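Side-chain contacts in ATP phosphoribosyltransferase regulatory subunit (Bacillus halodurans, PDB 3OD1), which probably serves as the regulatory partner of ATP phosphoribosyltransferase in the first step of histidine biosynthesis, on a histidyl-tRNA synthetase-like fold: residues S61-D65 with Q66-K70; A87-A90 with R91-S95; F316-I320 with D321-E325. One frame throughout, in Å; residues are numbered along the deposited sequence. Where two conformers were deposited one is given.

All three contacts are local, and all belong to the histidyl-tRNA synthetase-like part of the chain. Their centres lie 18 Å (contacts 1 and 2), 20 Å (1 and 3) and 23 Å (2 and 3) apart, and none touches another. Contacts 1 and 2 come closest, at about 4 Å between nearest atoms, and Asp84 ties them together: its OD1 bonds to Ser61 OG and its OD2 to Ala87 N. Contacts 2 and 3 stay about 8 Å apart at their nearest atoms, yet both pack on strand 125-134 of the central mixed sheet. The second subunit reaches contacts 1 and 2 but leaves contact 3 untouched.

Contact 1 of 3, residues S61-D65 with Q66-K70; sequences SAILD and QQLFK
The carboxylate of Asp65 is the flat group on which Lys70 acts, and the ammonium meets OD2 on its syn side, tilted out of the plane. Lys70 NZ stands 2.8 Å from Asp65 OD2, 26° out of the carboxylate plane, and this pair is both a hydrogen bond and a salt bridge. The approach is lopsided, since Lys70 NZ is 3.4 Å from Asp65 OD1. That second oxygen instead bonds to the hydroxyl of Tyr54, at the start of helix 54-60, and the same hydroxyl has a weak bond with Lys70 NZ. With Asp65 CG anti to the backbone N (chi1 -167°), the carboxylate is carried to where Lys70, fully extended beyond CG, can reach it, the two side chains crossing at about a right angle.

The backbone turns between these charges. Gln67 N bonds to Leu64 O at 2.8 Å, and Leu68 N bonds to Asp65 O at 3.1 Å with an N-H...O angle of 164°. These i to i+3 bonds mark a short 3-10 turn that leads from the loop after helix 54-60 toward strand 69-72. Just before it, Ser61 OG accepts from Ile63 N at 3.0 Å, an ST turn at the point where the helix has ended.

Carbon contacts accompany the bend. The CG2 branch of Ile63 lies 3.7 Å from Gln67 CB and also meets Leu68 CD2, while Leu68 CD1 comes 3.8 Å from Asp65 CA.

Chemically, the turn is fixed at two levels: backbone bonds set the bend, and an i to i+5 salt bridge joins it to strand 69-72. With Tyr54 on the other oxygen, the carboxylate is probably restrained from rotating.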
ATOM      1  N   SER B  61      17.073 -12.570  -4.732  1.00 38.17           N
ATOM      2  CA  SER B  61      16.873 -11.135  -4.911  1.00 36.09           C
ATOM      3  C   SER B  61      18.162 -10.445  -5.359  1.00 39.51           C
ATOM      4  O   SER B  61      19.268 -10.899  -5.034  1.00 34.46           O
ATOM      5  CB  SER B  61      16.393 -10.507  -3.598  1.00 40.39           C
ATOM      6  OG  SER B  61      16.391  -9.096  -3.688  1.00 44.13           O
ATOM      7  N   ALA B  62      18.015  -9.348  -6.098  1.00 37.75           N
ATOM      8  CA  ALA B  62      19.163  -8.537  -6.504  1.00 40.06           C
ATOM      9  C   ALA B  62      19.764  -7.783  -5.319  1.00 43.93           C
ATOM     10  O   ALA B  62      20.910  -7.346  -5.365  1.00 48.36           O
ATOM     11  CB  ALA B  62      18.761  -7.552  -7.599  1.00 38.43           C
ATOM     12  N   ILE B  63      18.972  -7.626  -4.264  1.00 36.52           N
ATOM     13  CA  ILE B  63      19.403  -6.934  -3.052  1.00 41.88           C
ATOM     14  C   ILE B  63      20.430  -7.775  -2.308  1.00 35.55           C
ATOM     15  O   ILE B  63      20.224  -8.970  -2.100  1.00 34.83           O
ATOM     16  CB  ILE B  63      18.193  -6.630  -2.134  1.00 34.10           C
ATOM     17  CG1 ILE B  63      17.097  -5.958  -2.956  1.00 32.18           C
ATOM     18  CG2 ILE B  63      18.603  -5.733  -0.975  1.00 36.44           C
ATOM     19  CD1 ILE B  63      17.588  -4.779  -3.779  1.00 35.61           C
ATOM     20  N   LEU B  64      21.541  -7.152  -1.924  1.00 34.95           N
ATOM     21  CA  LEU B  64      22.648  -7.881  -1.300  1.00 39.47           C
ATOM     22  C   LEU B  64      22.221  -8.431   0.040  1.00 43.73           C
ATOM     23  O   LEU B  64      21.413  -7.821   0.738  1.00 39.82           O
ATOM     24  CB  LEU B  64      23.863  -6.969  -1.122  1.00 42.66           C
ATOM     25  CG  LEU B  64      24.892  -6.974  -2.254  1.00 56.88           C
ATOM     26  CD1 LEU B  64      24.262  -7.391  -3.579  1.00 59.03           C
ATOM     27  CD2 LEU B  64      25.577  -5.621  -2.354  1.00 59.13           C
ATOM     28  N   ASP B  65      22.763  -9.584   0.399  1.00 40.35           N
ATOM     29  CA  ASP B  65      22.356 -10.268   1.614  1.00 44.40           C
ATOM     30  C   ASP B  65      22.407  -9.360   2.850  1.00 43.72           C
ATOM     31  O   ASP B  65      21.519  -9.398   3.698  1.00 40.68           O
ATOM     32  CB  ASP B  65      23.222 -11.505   1.824  1.00 42.25           C
ATOM     33  CG  ASP B  65      22.662 -12.427   2.880  1.00 43.58           C
ATOM     34  OD1 ASP B  65      21.795 -13.272   2.554  1.00 44.71           O
ATOM     35  OD2 ASP B  65      23.093 -12.308   4.044  1.00 46.89           O
ATOM     36  N   GLN B  66      23.449  -8.545   2.943  1.00 43.22           N
ATOM     37  CA  GLN B  66      23.641  -7.682   4.097  1.00 47.49           C
ATOM     38  C   GLN B  66      22.563  -6.594   4.170  1.00 45.76           C
ATOM     39  O   GLN B  66      22.317  -6.019   5.234  1.00 48.79           O
ATOM     40  CB  GLN B  66      25.035  -7.056   4.048  1.00 57.89           C
ATOM     41  CG  GLN B  66      25.455  -6.319   5.301  1.00 73.03           C
ATOM     42  CD  GLN B  66      26.927  -5.926   5.277  1.00 89.71           C
ATOM     43  OE1 GLN B  66      27.724  -6.495   4.526  1.00 92.50           O
ATOM     44  NE2 GLN B  66      27.296  -4.954   6.107  1.00 96.08           N
ATOM     45  N   GLN B  67      21.918  -6.322   3.043  1.00 36.04           N
ATOM     46  CA  GLN B  67      20.867  -5.298   2.979  1.00 39.37           C
ATOM     47  C   GLN B  67      19.460  -5.855   3.205  1.00 37.47           C
ATOM     48  O   GLN B  67      18.489  -5.104   3.191  1.00 38.52           O
ATOM     49  CB  GLN B  67      20.902  -4.581   1.628  1.00 44.86           C
ATOM     50  CG  GLN B  67      21.995  -3.541   1.495  1.00 55.44           C
ATOM     51  CD  GLN B  67      21.795  -2.383   2.448  1.00 77.18           C
ATOM     52  OE1 GLN B  67      20.773  -1.690   2.400  1.00 85.41           O
ATOM     53  NE2 GLN B  67      22.771  -2.162   3.325  1.00 82.73           N
ATOM     54  N   LEU B  68      19.335  -7.166   3.395  1.00 33.31           N
ATOM     55  CA  LEU B  68      18.007  -7.750   3.568  1.00 36.29           C
ATOM     56  C   LEU B  68      17.506  -7.529   4.984  1.00 39.94           C
ATOM     57  O   LEU B  68      18.290  -7.630   5.937  1.00 37.08           O
ATOM     58  CB  LEU B  68      18.027  -9.246   3.261  1.00 32.94           C
ATOM     59  CG  LEU B  68      18.404  -9.645   1.833  1.00 33.70           C
ATOM     60  CD1 LEU B  68      18.629 -11.137   1.755  1.00 32.12           C
ATOM     61  CD2 LEU B  68      17.308  -9.213   0.866  1.00 40.55           C
ATOM     62  N   PHE B  69      16.214  -7.208   5.125  1.00 36.11           N
ATOM     63  CA  PHE B  69      15.591  -7.199   6.443  1.00 34.32           C
ATOM     64  C   PHE B  69      15.145  -8.618   6.787  1.00 39.83           C
ATOM     65  O   PHE B  69      14.070  -9.078   6.364  1.00 36.11           O
ATOM     66  CB  PHE B  69      14.395  -6.233   6.509  1.00 36.81           C
ATOM     67  CG  PHE B  69      13.955  -5.903   7.923  1.00 37.96           C
ATOM     68  CD1 PHE B  69      13.511  -6.901   8.783  1.00 38.50           C
ATOM     69  CD2 PHE B  69      13.978  -4.598   8.387  1.00 44.16           C
ATOM     70  CE1 PHE B  69      13.108  -6.603  10.085  1.00 40.07           C
ATOM     71  CE2 PHE B  69      13.568  -4.292   9.694  1.00 39.88           C
ATOM     72  CZ  PHE B  69      13.148  -5.297  10.539  1.00 37.91           C
ATOM     73  N   LYS B  70      15.975  -9.303   7.568  1.00 29.57           N
ATOM     74  CA  LYS B  70      15.686 -10.655   8.023  1.00 30.86           C
ATOM     75  C   LYS B  70      14.974 -10.677   9.368  1.00 33.35           C
ATOM     76  O   LYS B  70      15.161  -9.782  10.203  1.00 36.80           O
ATOM     77  CB  LYS B  70      16.991 -11.462   8.131  1.00 36.74           C
ATOM     78  CG  LYS B  70      17.725 -11.659   6.814  1.00 35.36           C
ATOM     79  CD  LYS B  70      19.139 -12.191   7.044  1.00 38.72           C
ATOM     80  CE  LYS B  70      19.941 -12.259   5.749  1.00 42.04           C
ATOM     81  NZ  LYS B  70      21.167 -13.130   5.901  1.00 46.53           N
TER

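Contact 2 of 3, residues A87-A90 with R91-S95; sequences APIA and RLVAS
Arg91, Ala90 and Ile89 carry this contact, one stretch of alpha helix in the class II synthetase-like fold, which runs along nearly all of helix 86-94 and just past its C-terminal end. Successive i to i+4 bonds establish the helix: Arg91 N reaches Ala87 O at 3.0 Å, and Leu92 N reaches Pro88 O at the same distance.

Arg91 leaves the helix with an extended start, then bends at chi3 (51°), which swings its guanidinium back along the preceding turn. There Pro88 O sits over one face, 4.0 Å above the guanidinium plane and offset toward the rim, so the carbonyl approaches from above without being a hydrogen-bond acceptor for the group. The guanidinium finds its charged partners elsewhere: Arg91 NH2 forms a salt bridge with Glu52 of the same chain, and Arg91 NH1 one with Asp18 of the second subunit. The side chain therefore ties the helix to strand 51-53 and across the dimer interface, with a carboxylate at each of its two terminal nitrogens.

Ala90 is small, and its methyl points away from residues 91-95 and packs on Leu303 and Leu304 of helix 303-306. Its carbonyl continues the ladder, Ala94 N bonding to Ala90 O at 3.1 Å near the C-terminal end of the helix.

Ile89 and Val93 form one apolar ridge. The CG2 methyls of Ile89 and Val93 meet at 4.0 Å, Ile89 presenting the branch that lies anti to its N. Both side chains also pack against strands 104-113 and 125-134, so this ridge fastens the helix to the central sheet. Val93 sits close over the preceding turn: its CG2 approaches Ile89 O to 3.1 Å, while Val93 N donates to that same oxygen at 2.8 Å, with an N-H...O angle of 165°.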
ATOM      1  N   ALA B  87      11.721 -10.456  -7.662  1.00 32.56           N
ATOM      2  CA  ALA B  87      11.791 -11.860  -7.257  1.00 34.96           C
ATOM      3  C   ALA B  87      10.415 -12.411  -6.818  1.00 31.60           C
ATOM      4  O   ALA B  87      10.034 -13.536  -7.183  1.00 33.16           O
ATOM      5  CB  ALA B  87      12.875 -12.072  -6.193  1.00 33.60           C
ATOM      6  N   PRO B  88       9.644 -11.616  -6.047  1.00 33.79           N
ATOM      7  CA  PRO B  88       8.283 -12.084  -5.761  1.00 33.89           C
ATOM      8  C   PRO B  88       7.461 -12.248  -7.037  1.00 34.06           C
ATOM      9  O   PRO B  88       6.708 -13.210  -7.141  1.00 34.69           O
ATOM     10  CB  PRO B  88       7.713 -10.984  -4.849  1.00 31.45           C
ATOM     11  CG  PRO B  88       8.942 -10.479  -4.111  1.00 30.40           C
ATOM     12  CD  PRO B  88      10.042 -10.499  -5.165  1.00 27.05           C
ATOM     13  N   ILE B  89       7.620 -11.357  -8.010  1.00 32.85           N
ATOM     14  CA  ILE B  89       6.857 -11.513  -9.244  1.00 30.71           C
ATOM     15  C   ILE B  89       7.318 -12.766 -10.010  1.00 32.06           C
ATOM     16  O   ILE B  89       6.508 -13.470 -10.601  1.00 33.52           O
ATOM     17  CB  ILE B  89       6.895 -10.243 -10.112  1.00 35.44           C
ATOM     18  CG1 ILE B  89       5.960  -9.186  -9.503  1.00 33.94           C
ATOM     19  CG2 ILE B  89       6.491 -10.563 -11.550  1.00 36.74           C
ATOM     20  CD1 ILE B  89       6.066  -7.831 -10.139  1.00 33.27           C
ATOM     21  N   ALA B  90       8.613 -13.061  -9.964  1.00 28.56           N
ATOM     22  CA  ALA B  90       9.114 -14.277 -10.604  1.00 32.53           C
ATOM     23  C   ALA B  90       8.470 -15.514  -9.969  1.00 36.57           C
ATOM     24  O   ALA B  90       8.053 -16.441 -10.675  1.00 34.17           O
ATOM     25  CB  ALA B  90      10.634 -14.350 -10.518  1.00 28.66           C
ATOM     26  N   ARG B  91       8.385 -15.523  -8.640  1.00 29.88           N
ATOM     27  CA  ARG B  91       7.715 -16.617  -7.933  1.00 32.56           C
ATOM     28  C   ARG B  91       6.265 -16.745  -8.385  1.00 34.38           C
ATOM     29  O   ARG B  91       5.771 -17.841  -8.646  1.00 35.29           O
ATOM     30  CB  ARG B  91       7.766 -16.435  -6.405  1.00 34.67           C
ATOM     31  CG  ARG B  91       7.050 -17.579  -5.629  1.00 35.54           C
ATOM     32  CD  ARG B  91       7.042 -17.376  -4.102  1.00 38.06           C
ATOM     33  NE  ARG B  91       6.560 -16.046  -3.717  1.00 34.90           N
ATOM     34  CZ  ARG B  91       5.353 -15.561  -3.999  1.00 37.68           C
ATOM     35  NH1 ARG B  91       4.471 -16.295  -4.666  1.00 33.92           N
ATOM     36  NH2 ARG B  91       5.029 -14.326  -3.619  1.00 33.17           N
ATOM     37  N   LEU B  92       5.586 -15.610  -8.472  1.00 32.99           N
ATOM     38  CA  LEU B  92       4.174 -15.579  -8.827  1.00 36.78           C
ATOM     39  C   LEU B  92       4.000 -16.169 -10.215  1.00 41.19           C
ATOM     40  O   LEU B  92       3.143 -17.030 -10.438  1.00 46.92           O
ATOM     41  CB  LEU B  92       3.692 -14.129  -8.796  1.00 43.23           C
ATOM     42  CG  LEU B  92       2.240 -13.788  -8.489  1.00 50.07           C
ATOM     43  CD1 LEU B  92       2.054 -12.291  -8.584  1.00 43.42           C
ATOM     44  CD2 LEU B  92       1.330 -14.491  -9.465  1.00 60.68           C
ATOM     45  N   VAL B  93       4.835 -15.706 -11.141  1.00 34.60           N
ATOM     46  CA  VAL B  93       4.804 -16.132 -12.534  1.00 37.86           C
ATOM     47  C   VAL B  93       5.006 -17.634 -12.712  1.00 41.63           C
ATOM     48  O   VAL B  93       4.337 -18.245 -13.544  1.00 40.16           O
ATOM     49  CB  VAL B  93       5.854 -15.371 -13.377  1.00 41.50           C
ATOM     50  CG1 VAL B  93       5.973 -15.974 -14.780  1.00 35.11           C
ATOM     51  CG2 VAL B  93       5.486 -13.895 -13.454  1.00 44.00           C
ATOM     52  N   ALA B  94       5.925 -18.221 -11.946  1.00 36.14           N
ATOM     53  CA  ALA B  94       6.232 -19.643 -12.086  1.00 38.93           C
ATOM     54  C   ALA B  94       5.248 -20.540 -11.337  1.00 42.76           C
ATOM     55  O   ALA B  94       5.323 -21.754 -11.452  1.00 46.14           O
ATOM     56  CB  ALA B  94       7.650 -19.941 -11.630  1.00 38.49           C
ATOM     57  N   SER B  95       4.331 -19.952 -10.575  1.00 43.38           N
ATOM     58  CA  SER B  95       3.385 -20.756  -9.799  0.72 43.32           C
ATOM     59  C   SER B  95       1.931 -20.391 -10.082  1.00 45.98           C
ATOM     60  O   SER B  95       1.289 -21.033 -10.910  1.00 50.93           O
ATOM     61  CB  SER B  95       3.686 -20.639  -8.308  0.72 40.28           C
ATOM     62  OG  SER B  95       3.636 -19.292  -7.891  0.72 38.11           O
TER

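Contact 3 of 3, residues F316-I320 with D321-E325; sequences FGVRI and DLLVE
This is a strand-to-helix junction at the N-terminus of helix 320-327, where strand 313-319 of the central mixed sheet ends; its place is consistent with motif 3 of the class II synthetase fold. The axes of the short strand and helix segments run 58° apart in direction. Arg319 is the N-cap residue, and its carbonyl begins the helical bonding, Leu323 N meeting Arg319 O at 3.0 Å in the carbonyl plane.

The side chain of Arg319 folds back at chi2 and chi3 to grip Asp321 side-on. Arg319 NE donates to the syn lone pair of Asp321 OD2 at 2.9 Å, and Arg319 NH1 donates to Asp321 OD1, also at 2.9 Å. The guanidinium and carboxylate planes are 34° apart, so the pair is twisted. Asp321 reaches the arginine because its CG stands between the backbone N and carbonyl carbon (chi1 48°). Leu322 CD1 lies over the centre of one guanidinium face, 4.2 Å above the plane, and Phe126 adds a cation-pi contact.

Replacing Arg319 by an alanine is likely to deprive the Asp321 carboxylate of its two-nitrogen partner, remove the cation-pi contact with Phe126 and uncover part of Leu322.

Val318 CG1 packs on Leu323 CD2 at 4.0 Å, and Val324 N bonds to Ile320 O at 2.9 Å.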
ATOM      1  N   PHE B 316      11.670  -2.241 -14.975  1.00 29.87           N
ATOM      2  CA  PHE B 316      12.255  -1.116 -14.260  1.00 30.76           C
ATOM      3  C   PHE B 316      11.571  -0.915 -12.912  1.00 28.38           C
ATOM      4  O   PHE B 316      10.455  -1.394 -12.676  1.00 28.44           O
ATOM      5  CB  PHE B 316      12.191   0.180 -15.087  1.00 28.84           C
ATOM      6  CG  PHE B 316      10.788   0.741 -15.272  1.00 31.76           C
ATOM      7  CD1 PHE B 316      10.184   1.500 -14.274  1.00 30.89           C
ATOM      8  CD2 PHE B 316      10.091   0.533 -16.458  1.00 26.33           C
ATOM      9  CE1 PHE B 316       8.912   2.017 -14.447  1.00 31.64           C
ATOM     10  CE2 PHE B 316       8.817   1.058 -16.641  1.00 30.68           C
ATOM     11  CZ  PHE B 316       8.231   1.804 -15.647  1.00 26.67           C
ATOM     12  N   GLY B 317      12.263  -0.202 -12.034  1.00 29.25           N
ATOM     13  CA  GLY B 317      11.714   0.211 -10.757  1.00 32.12           C
ATOM     14  C   GLY B 317      11.973   1.697 -10.551  1.00 30.37           C
ATOM     15  O   GLY B 317      12.998   2.214 -10.988  1.00 30.63           O
ATOM     16  N   VAL B 318      11.031   2.372  -9.902  1.00 31.54           N
ATOM     17  CA  VAL B 318      11.145   3.791  -9.586  1.00 32.43           C
ATOM     18  C   VAL B 318      11.058   3.985  -8.077  1.00 34.86           C
ATOM     19  O   VAL B 318      10.127   3.486  -7.455  1.00 30.62           O
ATOM     20  CB  VAL B 318      10.007   4.589 -10.235  1.00 27.36           C
ATOM     21  CG1 VAL B 318      10.139   6.087  -9.887  1.00 28.16           C
ATOM     22  CG2 VAL B 318      10.006   4.373 -11.757  1.00 28.66           C
ATOM     23  N   ARG B 319      12.025   4.696  -7.501  1.00 30.52           N
ATOM     24  CA  ARG B 319      11.993   5.080  -6.080  1.00 38.67           C
ATOM     25  C   ARG B 319      11.111   6.295  -5.891  1.00 30.80           C
ATOM     26  O   ARG B 319      11.495   7.399  -6.267  1.00 33.57           O
ATOM     27  CB  ARG B 319      13.399   5.419  -5.579  1.00 44.35           C
ATOM     28  CG  ARG B 319      14.230   4.222  -5.166  1.00 45.90           C
ATOM     29  CD  ARG B 319      13.757   3.686  -3.832  1.00 58.51           C
ATOM     30  NE  ARG B 319      13.737   4.700  -2.772  1.00 60.47           N
ATOM     31  CZ  ARG B 319      14.721   4.898  -1.891  1.00 64.32           C
ATOM     32  NH1 ARG B 319      14.602   5.839  -0.966  1.00 67.47           N
ATOM     33  NH2 ARG B 319      15.827   4.162  -1.930  1.00 63.37           N
ATOM     34  N   ILE B 320       9.928   6.089  -5.316  1.00 26.76           N
ATOM     35  CA  ILE B 320       8.902   7.122  -5.263  1.00 32.86           C
ATOM     36  C   ILE B 320       9.334   8.323  -4.427  1.00 34.03           C
ATOM     37  O   ILE B 320       9.121   9.472  -4.808  1.00 33.56           O
ATOM     38  CB  ILE B 320       7.572   6.566  -4.709  1.00 34.80           C
ATOM     39  CG1 ILE B 320       7.045   5.446  -5.611  1.00 37.01           C
ATOM     40  CG2 ILE B 320       6.537   7.671  -4.569  1.00 32.94           C
ATOM     41  CD1 ILE B 320       6.727   5.905  -6.991  1.00 38.46           C
ATOM     42  N   ASP B 321       9.936   8.061  -3.276  1.00 34.12           N
ATOM     43  CA  ASP B 321      10.333   9.161  -2.411  1.00 39.48           C
ATOM     44  C   ASP B 321      11.390  10.040  -3.076  1.00 43.49           C
ATOM     45  O   ASP B 321      11.359  11.259  -2.948  1.00 41.92           O
ATOM     46  CB  ASP B 321      10.746   8.666  -1.010  1.00 54.19           C
ATOM     47  CG  ASP B 321      11.719   7.489  -1.048  1.00 70.33           C
ATOM     48  OD1 ASP B 321      12.220   7.123   0.041  1.00 72.44           O
ATOM     49  OD2 ASP B 321      11.984   6.928  -2.141  1.00 71.29           O
ATOM     50  N   LEU B 322      12.303   9.423  -3.821  1.00 40.10           N
ATOM     51  CA  LEU B 322      13.314  10.176  -4.540  1.00 38.43           C
ATOM     52  C   LEU B 322      12.670  10.978  -5.662  1.00 40.11           C
ATOM     53  O   LEU B 322      13.090  12.090  -5.965  1.00 39.63           O
ATOM     54  CB  LEU B 322      14.383   9.231  -5.105  1.00 39.08           C
ATOM     55  CG  LEU B 322      15.265   8.505  -4.079  1.00 39.17           C
ATOM     56  CD1 LEU B 322      16.273   7.545  -4.740  1.00 35.45           C
ATOM     57  CD2 LEU B 322      15.997   9.502  -3.183  1.00 43.90           C
ATOM     58  N   LEU B 323      11.647  10.405  -6.288  1.00 37.27           N
ATOM     59  CA  LEU B 323      10.965  11.096  -7.376  1.00 38.29           C
ATOM     60  C   LEU B 323      10.193  12.318  -6.851  1.00 37.65           C
ATOM     61  O   LEU B 323      10.240  13.396  -7.442  1.00 37.82           O
ATOM     62  CB  LEU B 323      10.031  10.142  -8.135  1.00 33.35           C
ATOM     63  CG  LEU B 323       9.170  10.760  -9.239  1.00 31.41           C
ATOM     64  CD1 LEU B 323      10.046  11.517 -10.260  1.00 30.75           C
ATOM     65  CD2 LEU B 323       8.306   9.682  -9.925  1.00 34.93           C
ATOM     66  N   VAL B 324       9.497  12.150  -5.736  1.00 40.67           N
ATOM     67  CA  VAL B 324       8.775  13.270  -5.124  1.00 42.74           C
ATOM     68  C   VAL B 324       9.734  14.429  -4.792  1.00 49.83           C
ATOM     69  O   VAL B 324       9.459  15.582  -5.129  1.00 52.44           O
ATOM     70  CB  VAL B 324       7.976  12.841  -3.874  1.00 40.85           C
ATOM     71  CG1 VAL B 324       7.297  14.056  -3.213  1.00 38.34           C
ATOM     72  CG2 VAL B 324       6.926  11.784  -4.225  1.00 38.59           C
ATOM     73  N   GLU B 325      10.857  14.116  -4.147  1.00 45.96           N
ATOM     74  CA  GLU B 325      11.921  15.098  -3.920  1.00 48.89           C
ATOM     75  C   GLU B 325      12.305  15.836  -5.202  1.00 51.73           C
ATOM     76  O   GLU B 325      12.400  17.063  -5.227  1.00 49.76           O
ATOM     77  CB  GLU B 325      13.183  14.406  -3.417  1.00 51.27           C
ATOM     78  CG  GLU B 325      13.255  14.070  -1.943  1.00 65.72           C
ATOM     79  CD  GLU B 325      14.572  13.370  -1.596  1.00 86.18           C
ATOM     80  OE1 GLU B 325      14.569  12.493  -0.705  1.00 91.51           O
ATOM     81  OE2 GLU B 325      15.609  13.682  -2.235  1.00 89.99           O
TER